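Local structure of PelD (Pseudomonas aeruginosa, 4EU0) at residues V111-R116 with Y170-L175; C186-E191 with I267-L272. The protein probably acts as a cyclic-di-GMP effector in pellicle formation, the part present here being a GAF domain followed by a GGDEF-like domain that supplies most of the dinucleotide pocket. All blocks are in the same frame, centred on the assembly; numbering follows the deposited sequence.

Contact 1 of 2, residues V111-R116 with Y170-L175; sequences VDTDGR and YLKRSL
The guanidinium of Arg173 meets the segment 111-116 edge first: Val111 O and a bridging water lie at its rim, close to its plane. Thr113 N stands obliquely to it, two donors that do not bond each other; Thr113 N makes a weak bond to Asp148 OD1 instead. NH1 of Arg173 gives a weak, bent hydrogen bond to Val111 O (3.0 Å, 134° at the hydrogen). The water donates to the same carbonyl and accepts from Arg173 NH2 at 2.8 Å, so two nitrogens reach one oxygen, one directly and one through the water. NE of Arg173 is turned to Asp148 of helix 133-150, which forms a salt bridge with it and helps fix the rotation of the flat group. Bends at chi2 and chi3 fold the arginine around the methyl of Thr113, whose CG2 lies 3.6 Å from Arg173 NE. Lys172 instead runs out fully extended and ends with NZ on Thr113 O at 2.9 Å, tilted 26° from the carbonyl plane. Within the segment, Asp112 OD1 accepts from Asp114 N (2.8 Å) and Arg116 N (2.9 Å) on opposite faces of the carboxylate; Asp112 OD2 takes Gln151 NE2. A type I beta turn with an Asx turn at Asp112 joins strands 106-111 and 117-123 of the GAF domain as a beta hairpin, and packs against helix 162-181 of the GGDEF-like part.

Contact 2 of 2, residues C186-E191 with I267-L272; sequences CLYAFE and IRQYEL
Gln269 lays its aliphatic stem over one face of the Tyr188 ring, a CH-pi contact with CG 4.1 Å from the ring centroid. With CG anti to the backbone N (chi1 -175°) and the chain straight beyond it, the glutamine runs alongside the tyrosine, its amide plane 39° from the ring. Cys186 SG lies 3.3 Å from Gln269 NE2, whose hydrogen-bond partner is Gln240, while Tyr188 OH bonds to Ser239 O on the same helix, 236-253. CG2 of Ile267 sits at the edge of the Tyr188 ring, 3.9 Å from CD1, and the CG1 branch of Ile267 lies beside Phe190. These residues share the sheet face packed against helix 236-253, whose residues Gly238, Gly241, Tyr242 and Arg245 line the cyclic-di-GMP pocket; Tyr188 also meets the ring of Tyr242. The backbones form an antiparallel pair in the four-stranded sheet of the GGDEF-like domain, 265-272 outermost. Within these segments Leu187 with Tyr270 and Ala189 with Arg268 are the hydrogen-bonded pairs, each closed by two bonds, Leu187 N to Tyr270 O being 2.8 Å and nearly straight (176°). On the other face, Leu187 and Tyr270 pack CB to CB and both touch helix 280-288. Arg268 grips Glu191 OE1 side-on, through NE at 3.3 Å and NH2 at 3.2 Å, from one face of the carboxylate, whose OE2 is in a salt bridge with Arg224.

In the fold
From the N terminus, helix 2-16 comes first, with Arg4 of the ligand pocket, and then the GAF domain, where segment 111-116 turns the chain between strands 106-111 and 117-123; helix 133-150 leads on to helix 162-181. Contact 1 closes that loop of 53 residues and ties the GAF turn to helix 162-181, which falls in the GGDEF-like part. The same helix leads into strand 185-192, which opens contact 2. That second loop, of 75 residues, takes in strands 214-219 and 225-231 and helix 236-253 before strand 265-272 closes it. The loops follow in series, neither nested nor crossed. The centres of the two contacts are about 20 Å apart, yet the contacts touch where Ser174 and Leu175 pack against Leu272.

Contact 1 of 2, residues V111-R116 with Y170-L175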
ATOM      1  N   VAL A 111      -3.826 -10.984   2.062  1.00 17.30           N
ATOM      2  CA  VAL A 111      -4.658 -10.462   3.141  1.00 17.36           C
ATOM      3  C   VAL A 111      -4.732  -8.942   3.041  1.00 17.02           C
ATOM      4  O   VAL A 111      -3.696  -8.270   3.027  1.00 16.34           O
ATOM      5  CB  VAL A 111      -4.090 -10.850   4.534  1.00 17.15           C
ATOM      6  CG1 VAL A 111      -5.078 -10.502   5.639  1.00 17.30           C
ATOM      7  CG2 VAL A 111      -3.740 -12.333   4.605  1.00 17.77           C
ATOM      8  N   ASP A 112      -5.950  -8.408   2.963  1.00 18.51           N
ATOM      9  CA  ASP A 112      -6.133  -6.956   2.927  1.00 18.26           C
ATOM     10  C   ASP A 112      -5.878  -6.293   4.289  1.00 18.10           C
ATOM     11  O   ASP A 112      -5.632  -6.978   5.287  1.00 17.79           O
ATOM     12  CB  ASP A 112      -7.504  -6.562   2.310  1.00 19.13           C
ATOM     13  CG  ASP A 112      -8.699  -6.833   3.231  1.00 21.84           C
ATOM     14  OD1 ASP A 112      -8.540  -7.038   4.456  1.00 21.47           O
ATOM     15  OD2 ASP A 112      -9.842  -6.831   2.713  1.00 26.72           O
ATOM     16  N   THR A 113      -5.911  -4.960   4.318  1.00 18.12           N
ATOM     17  CA  THR A 113      -5.646  -4.216   5.557  1.00 18.68           C
ATOM     18  C   THR A 113      -6.680  -4.462   6.674  1.00 20.21           C
ATOM     19  O   THR A 113      -6.437  -4.094   7.818  1.00 20.72           O
ATOM     20  CB  THR A 113      -5.512  -2.687   5.317  1.00 17.37           C
ATOM     21  OG1 THR A 113      -6.705  -2.183   4.701  1.00 17.96           O
ATOM     22  CG2 THR A 113      -4.286  -2.354   4.443  1.00 17.47           C
ATOM     23  N   ASP A 114      -7.821  -5.074   6.353  1.00 21.44           N
ATOM     24  CA  ASP A 114      -8.834  -5.399   7.368  1.00 23.77           C
ATOM     25  C   ASP A 114      -8.630  -6.799   7.934  1.00 24.09           C
ATOM     26  O   ASP A 114      -9.305  -7.205   8.886  1.00 25.23           O
ATOM     27  CB  ASP A 114     -10.245  -5.325   6.781  1.00 25.13           C
ATOM     28  CG  ASP A 114     -10.650  -3.925   6.373  1.00 27.56           C
ATOM     29  OD1 ASP A 114     -10.231  -2.942   7.019  1.00 29.28           O
ATOM     30  OD2 ASP A 114     -11.419  -3.817   5.401  1.00 30.17           O
ATOM     31  N   GLY A 115      -7.718  -7.548   7.328  1.00 23.14           N
ATOM     32  CA  GLY A 115      -7.469  -8.919   7.754  1.00 23.59           C
ATOM     33  C   GLY A 115      -8.278  -9.958   6.996  1.00 24.42           C
ATOM     34  O   GLY A 115      -8.317 -11.117   7.399  1.00 25.73           O
ATOM     35  N   ARG A 116      -8.910  -9.550   5.897  1.00 24.02           N
ATOM     36  CA  ARG A 116      -9.674 -10.475   5.051  1.00 25.13           C
ATOM     37  C   ARG A 116      -8.732 -11.214   4.104  1.00 23.91           C
ATOM     38  O   ARG A 116      -7.968 -10.590   3.369  1.00 21.81           O
ATOM     39  CB  ARG A 116     -10.742  -9.716   4.252  1.00 26.00           C
ATOM     40  CG  ARG A 116     -11.944 -10.563   3.802  1.00 30.34           C
ATOM     41  CD  ARG A 116     -13.166  -9.677   3.610  1.00 34.88           C
ATOM     42  NE  ARG A 116     -14.150 -10.218   2.668  1.00 38.27           N
ATOM     43  CZ  ARG A 116     -15.253  -9.580   2.291  1.00 40.11           C
ATOM     44  NH1 ARG A 116     -15.529  -8.379   2.788  1.00 42.53           N
ATOM     45  NH2 ARG A 116     -16.089 -10.136   1.423  1.00 41.39           N
ATOM     46  N   TYR A 170      -4.045   3.119   2.227  1.00 11.69           N
ATOM     47  CA  TYR A 170      -2.619   3.202   1.976  1.00 11.07           C
ATOM     48  C   TYR A 170      -1.816   3.497   3.246  1.00 11.22           C
ATOM     49  O   TYR A 170      -0.759   2.920   3.456  1.00 11.44           O
ATOM     50  CB  TYR A 170      -2.319   4.248   0.887  1.00 10.73           C
ATOM     51  CG  TYR A 170      -2.575   3.829  -0.552  1.00 11.28           C
ATOM     52  CD1 TYR A 170      -1.667   4.181  -1.562  1.00 11.81           C
ATOM     53  CD2 TYR A 170      -3.718   3.110  -0.921  1.00 14.05           C
ATOM     54  CE1 TYR A 170      -1.893   3.823  -2.904  1.00 12.76           C
ATOM     55  CE2 TYR A 170      -3.945   2.745  -2.268  1.00 14.36           C
ATOM     56  CZ  TYR A 170      -3.028   3.117  -3.243  1.00 13.31           C
ATOM     57  OH  TYR A 170      -3.229   2.769  -4.557  1.00 14.33           O
ATOM     58  N   LEU A 171      -2.333   4.391   4.089  1.00 11.33           N
ATOM     59  CA  LEU A 171      -1.676   4.692   5.362  1.00 11.40           C
ATOM     60  C   LEU A 171      -1.600   3.455   6.254  1.00 11.79           C
ATOM     61  O   LEU A 171      -0.548   3.164   6.819  1.00 12.05           O
ATOM     62  CB  LEU A 171      -2.387   5.841   6.086  1.00 11.88           C
ATOM     63  CG  LEU A 171      -1.839   6.217   7.473  1.00 11.99           C
ATOM     64  CD1 LEU A 171      -0.381   6.637   7.424  1.00 12.70           C
ATOM     65  CD2 LEU A 171      -2.711   7.332   8.039  1.00 14.26           C
ATOM     66  N   LYS A 172      -2.695   2.713   6.360  1.00 12.13           N
ATOM     67  CA  LYS A 172      -2.673   1.514   7.212  1.00 12.81           C
ATOM     68  C   LYS A 172      -1.692   0.501   6.657  1.00 12.30           C
ATOM     69  O   LYS A 172      -0.924  -0.097   7.399  1.00 12.99           O
ATOM     70  CB  LYS A 172      -4.057   0.891   7.358  1.00 13.83           C
ATOM     71  CG  LYS A 172      -4.083  -0.203   8.416  1.00 14.29           C
ATOM     72  CD  LYS A 172      -5.473  -0.772   8.631  1.00 17.22           C
ATOM     73  CE  LYS A 172      -5.442  -1.796   9.751  1.00 20.44           C
ATOM     74  NZ  LYS A 172      -6.797  -2.305  10.094  1.00 22.05           N
ATOM     75  N   ARG A 173      -1.707   0.309   5.344  1.00 11.52           N
ATOM     76  CA  ARG A 173      -0.748  -0.599   4.734  1.00 11.63           C
ATOM     77  C   ARG A 173       0.690  -0.163   5.001  1.00 11.40           C
ATOM     78  O   ARG A 173       1.543  -0.980   5.331  1.00 11.83           O
ATOM     79  CB  ARG A 173      -0.986  -0.725   3.234  1.00 11.52           C
ATOM     80  CG  ARG A 173       0.006  -1.662   2.544  1.00 11.37           C
ATOM     81  CD  ARG A 173       0.037  -3.079   3.176  1.00 13.67           C
ATOM     82  NE  ARG A 173      -1.258  -3.747   3.062  1.00 14.09           N
ATOM     83  CZ  ARG A 173      -1.562  -4.926   3.604  1.00 15.21           C
ATOM     84  NH1 ARG A 173      -2.786  -5.431   3.439  1.00 17.21           N
ATOM     85  NH2 ARG A 173      -0.660  -5.590   4.325  1.00 16.73           N
ATOM     86  N   SER A 174       0.956   1.134   4.886  1.00 11.28           N
ATOM     87  CA  SER A 174       2.293   1.633   5.205  1.00 11.49           C
ATOM     88  C   SER A 174       2.685   1.440   6.674  1.00 12.61           C
ATOM     89  O   SER A 174       3.861   1.183   6.975  1.00 13.06           O
ATOM     90  CB  SER A 174       2.453   3.088   4.781  1.00 10.75           C
ATOM     91  OG  SER A 174       2.577   3.202   3.376  1.00 11.75           O
ATOM     92  N   LEU A 175       1.716   1.570   7.583  1.00 13.36           N
ATOM     93  CA  LEU A 175       1.959   1.279   9.001  1.00 15.01           C
ATOM     94  C   LEU A 175       2.269  -0.202   9.227  1.00 16.09           C
ATOM     95  O   LEU A 175       3.162  -0.532   9.994  1.00 16.59           O
ATOM     96  CB  LEU A 175       0.794   1.726   9.887  1.00 15.79           C
ATOM     97  CG  LEU A 175       0.622   3.241  10.014  1.00 17.47           C
ATOM     98  CD1 LEU A 175      -0.734   3.534  10.620  1.00 17.88           C
ATOM     99  CD2 LEU A 175       1.774   3.882  10.826  1.00 18.68           C
TER
HETATM  100  O   HOH W   1      -1.511  -8.135   4.994  1.00 23.28           O

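Contact 2 of 2, residues C186-E191 with I267-L272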
ATOM      1  N   CYS A 186       6.933   7.971   4.397  1.00 13.11           N
ATOM      2  CA  CYS A 186       6.947   9.309   4.966  1.00 14.25           C
ATOM      3  C   CYS A 186       5.576   9.943   4.826  1.00 13.56           C
ATOM      4  O   CYS A 186       4.943   9.813   3.775  1.00 13.87           O
ATOM      5  CB  CYS A 186       7.959  10.178   4.220  1.00 15.12           C
ATOM      6  SG  CYS A 186       8.401  11.693   5.084  1.00 20.51           S
ATOM      7  N   LEU A 187       5.134  10.621   5.881  1.00 13.66           N
ATOM      8  CA  LEU A 187       3.967  11.491   5.822  1.00 13.60           C
ATOM      9  C   LEU A 187       4.425  12.940   5.856  1.00 13.31           C
ATOM     10  O   LEU A 187       5.172  13.334   6.757  1.00 15.66           O
ATOM     11  CB  LEU A 187       3.049  11.277   7.032  1.00 14.89           C
ATOM     12  CG  LEU A 187       1.660  10.656   6.948  1.00 16.48           C
ATOM     13  CD1 LEU A 187       0.965  10.807   8.319  1.00 16.04           C
ATOM     14  CD2 LEU A 187       0.801  11.233   5.816  1.00 16.37           C
ATOM     15  N   TYR A 188       3.982  13.730   4.886  1.00 11.81           N
ATOM     16  CA  TYR A 188       4.172  15.168   4.953  1.00 11.59           C
ATOM     17  C   TYR A 188       2.836  15.842   5.184  1.00 11.96           C
ATOM     18  O   TYR A 188       1.822  15.445   4.605  1.00 13.45           O
ATOM     19  CB  TYR A 188       4.752  15.703   3.648  1.00 11.74           C
ATOM     20  CG  TYR A 188       6.250  15.528   3.494  1.00 11.10           C
ATOM     21  CD1 TYR A 188       7.132  16.398   4.116  1.00 12.90           C
ATOM     22  CD2 TYR A 188       6.778  14.519   2.681  1.00 10.84           C
ATOM     23  CE1 TYR A 188       8.521  16.254   3.967  1.00 14.60           C
ATOM     24  CE2 TYR A 188       8.168  14.362   2.523  1.00 13.61           C
ATOM     25  CZ  TYR A 188       9.023  15.235   3.169  1.00 13.58           C
ATOM     26  OH  TYR A 188      10.383  15.119   3.026  1.00 18.30           O
ATOM     27  N   ALA A 189       2.848  16.873   6.016  1.00 11.01           N
ATOM     28  CA  ALA A 189       1.684  17.744   6.154  1.00 11.02           C
ATOM     29  C   ALA A 189       2.114  19.137   5.763  1.00 11.13           C
ATOM     30  O   ALA A 189       3.027  19.694   6.378  1.00 11.79           O
ATOM     31  CB  ALA A 189       1.177  17.722   7.571  1.00 11.89           C
ATOM     32  N   PHE A 190       1.469  19.699   4.743  1.00 10.59           N
ATOM     33  CA  PHE A 190       1.737  21.073   4.345  1.00 10.96           C
ATOM     34  C   PHE A 190       0.625  21.953   4.878  1.00 11.65           C
ATOM     35  O   PHE A 190      -0.513  21.871   4.416  1.00 11.56           O
ATOM     36  CB  PHE A 190       1.861  21.192   2.820  1.00  9.91           C
ATOM     37  CG  PHE A 190       2.958  20.349   2.233  1.00 10.43           C
ATOM     38  CD1 PHE A 190       4.257  20.832   2.164  1.00 12.22           C
ATOM     39  CD2 PHE A 190       2.692  19.082   1.721  1.00 10.17           C
ATOM     40  CE1 PHE A 190       5.292  20.057   1.631  1.00 12.71           C
ATOM     41  CE2 PHE A 190       3.716  18.300   1.164  1.00  8.84           C
ATOM     42  CZ  PHE A 190       5.012  18.784   1.118  1.00 11.45           C
ATOM     43  N   GLU A 191       0.945  22.763   5.886  1.00 12.66           N
ATOM     44  CA  GLU A 191      -0.031  23.663   6.472  1.00 13.77           C
ATOM     45  C   GLU A 191       0.096  25.018   5.795  1.00 13.82           C
ATOM     46  O   GLU A 191       1.172  25.606   5.769  1.00 13.36           O
ATOM     47  CB  GLU A 191       0.190  23.791   7.979  1.00 15.14           C
ATOM     48  CG  GLU A 191      -0.840  24.682   8.663  1.00 17.98           C
ATOM     49  CD  GLU A 191      -0.503  24.996  10.112  1.00 23.01           C
ATOM     50  OE1 GLU A 191       0.615  24.675  10.573  1.00 24.30           O
ATOM     51  OE2 GLU A 191      -1.375  25.583  10.790  1.00 25.53           O
ATOM     52  N   ILE A 267       5.954  23.203   6.783  1.00 15.14           N
ATOM     53  CA  ILE A 267       6.164  21.776   6.489  1.00 14.46           C
ATOM     54  C   ILE A 267       6.355  20.973   7.777  1.00 15.12           C
ATOM     55  O   ILE A 267       7.172  21.328   8.620  1.00 15.03           O
ATOM     56  CB  ILE A 267       7.419  21.549   5.602  1.00 14.44           C
ATOM     57  CG1 ILE A 267       7.338  22.373   4.312  1.00 15.57           C
ATOM     58  CG2 ILE A 267       7.611  20.054   5.286  1.00 14.35           C
ATOM     59  CD1 ILE A 267       8.720  22.656   3.708  1.00 17.68           C
ATOM     60  N   ARG A 268       5.590  19.895   7.910  1.00 14.18           N
ATOM     61  CA  ARG A 268       5.718  18.983   9.029  1.00 15.60           C
ATOM     62  C   ARG A 268       5.877  17.599   8.440  1.00 14.89           C
ATOM     63  O   ARG A 268       5.152  17.225   7.531  1.00 14.40           O
ATOM     64  CB  ARG A 268       4.466  19.047   9.917  1.00 16.26           C
ATOM     65  CG  ARG A 268       4.208  20.406  10.581  1.00 19.93           C
ATOM     66  CD  ARG A 268       2.685  20.675  10.690  1.00 23.99           C
ATOM     67  NE  ARG A 268       2.337  21.984  11.268  1.00 25.43           N
ATOM     68  CZ  ARG A 268       2.702  22.372  12.486  1.00 25.21           C
ATOM     69  NH1 ARG A 268       3.435  21.569  13.236  1.00 27.78           N
ATOM     70  NH2 ARG A 268       2.351  23.565  12.959  1.00 25.79           N
ATOM     71  N   GLN A 269       6.847  16.848   8.943  1.00 15.60           N
ATOM     72  CA  GLN A 269       7.188  15.543   8.385  1.00 16.08           C
ATOM     73  C   GLN A 269       7.121  14.486   9.474  1.00 16.15           C
ATOM     74  O   GLN A 269       7.518  14.734  10.611  1.00 16.74           O
ATOM     75  CB  GLN A 269       8.599  15.609   7.787  1.00 17.18           C
ATOM     76  CG  GLN A 269       9.070  14.362   7.069  1.00 20.11           C
ATOM     77  CD  GLN A 269      10.480  14.502   6.488  1.00 22.06           C
ATOM     78  OE1 GLN A 269      11.006  15.601   6.325  1.00 21.68           O
ATOM     79  NE2 GLN A 269      11.083  13.373   6.155  1.00 25.76           N
ATOM     80  N   TYR A 270       6.600  13.316   9.122  1.00 15.39           N
ATOM     81  CA  TYR A 270       6.555  12.178  10.026  1.00 16.77           C
ATOM     82  C   TYR A 270       7.073  10.945   9.294  1.00 16.91           C
ATOM     83  O   TYR A 270       6.460  10.488   8.328  1.00 14.71           O
ATOM     84  CB  TYR A 270       5.119  11.957  10.516  1.00 17.08           C
ATOM     85  CG  TYR A 270       4.961  10.820  11.499  1.00 18.27           C
ATOM     86  CD1 TYR A 270       5.036  11.046  12.871  1.00 20.88           C
ATOM     87  CD2 TYR A 270       4.736   9.521  11.054  1.00 19.17           C
ATOM     88  CE1 TYR A 270       4.886  10.007  13.775  1.00 22.70           C
ATOM     89  CE2 TYR A 270       4.586   8.467  11.953  1.00 19.87           C
ATOM     90  CZ  TYR A 270       4.669   8.723  13.309  1.00 22.35           C
ATOM     91  OH  TYR A 270       4.528   7.690  14.208  1.00 24.53           O
ATOM     92  N   GLU A 271       8.197  10.399   9.757  1.00 18.86           N
ATOM     93  CA  GLU A 271       8.744   9.183   9.141  1.00 20.64           C
ATOM     94  C   GLU A 271       8.175   7.964   9.841  1.00 21.63           C
ATOM     95  O   GLU A 271       8.292   7.834  11.065  1.00 22.63           O
ATOM     96  CB  GLU A 271      10.273   9.160   9.211  1.00 21.60           C
ATOM     97  CG  GLU A 271      10.971  10.066   8.198  1.00 24.56           C
ATOM     98  CD  GLU A 271      12.452   9.748   8.058  1.00 27.73           C
ATOM     99  OE1 GLU A 271      12.886   8.701   8.580  1.00 30.75           O
ATOM    100  OE2 GLU A 271      13.184  10.535   7.423  1.00 28.02           O
ATOM    101  N   LEU A 272       7.543   7.081   9.072  1.00 21.81           N
ATOM    102  CA  LEU A 272       6.936   5.876   9.636  1.00 23.74           C
ATOM    103  C   LEU A 272       8.050   4.919  10.021  1.00 26.17           C
ATOM    104  O   LEU A 272       8.980   4.701   9.248  1.00 26.93           O
ATOM    105  CB  LEU A 272       5.972   5.218   8.637  1.00 22.36           C
ATOM    106  CG  LEU A 272       4.559   5.804   8.513  1.00 21.78           C
ATOM    107  CD1 LEU A 272       4.541   7.180   7.835  1.00 22.47           C
ATOM    108  CD2 LEU A 272       3.659   4.845   7.749  1.00 20.80           C
TER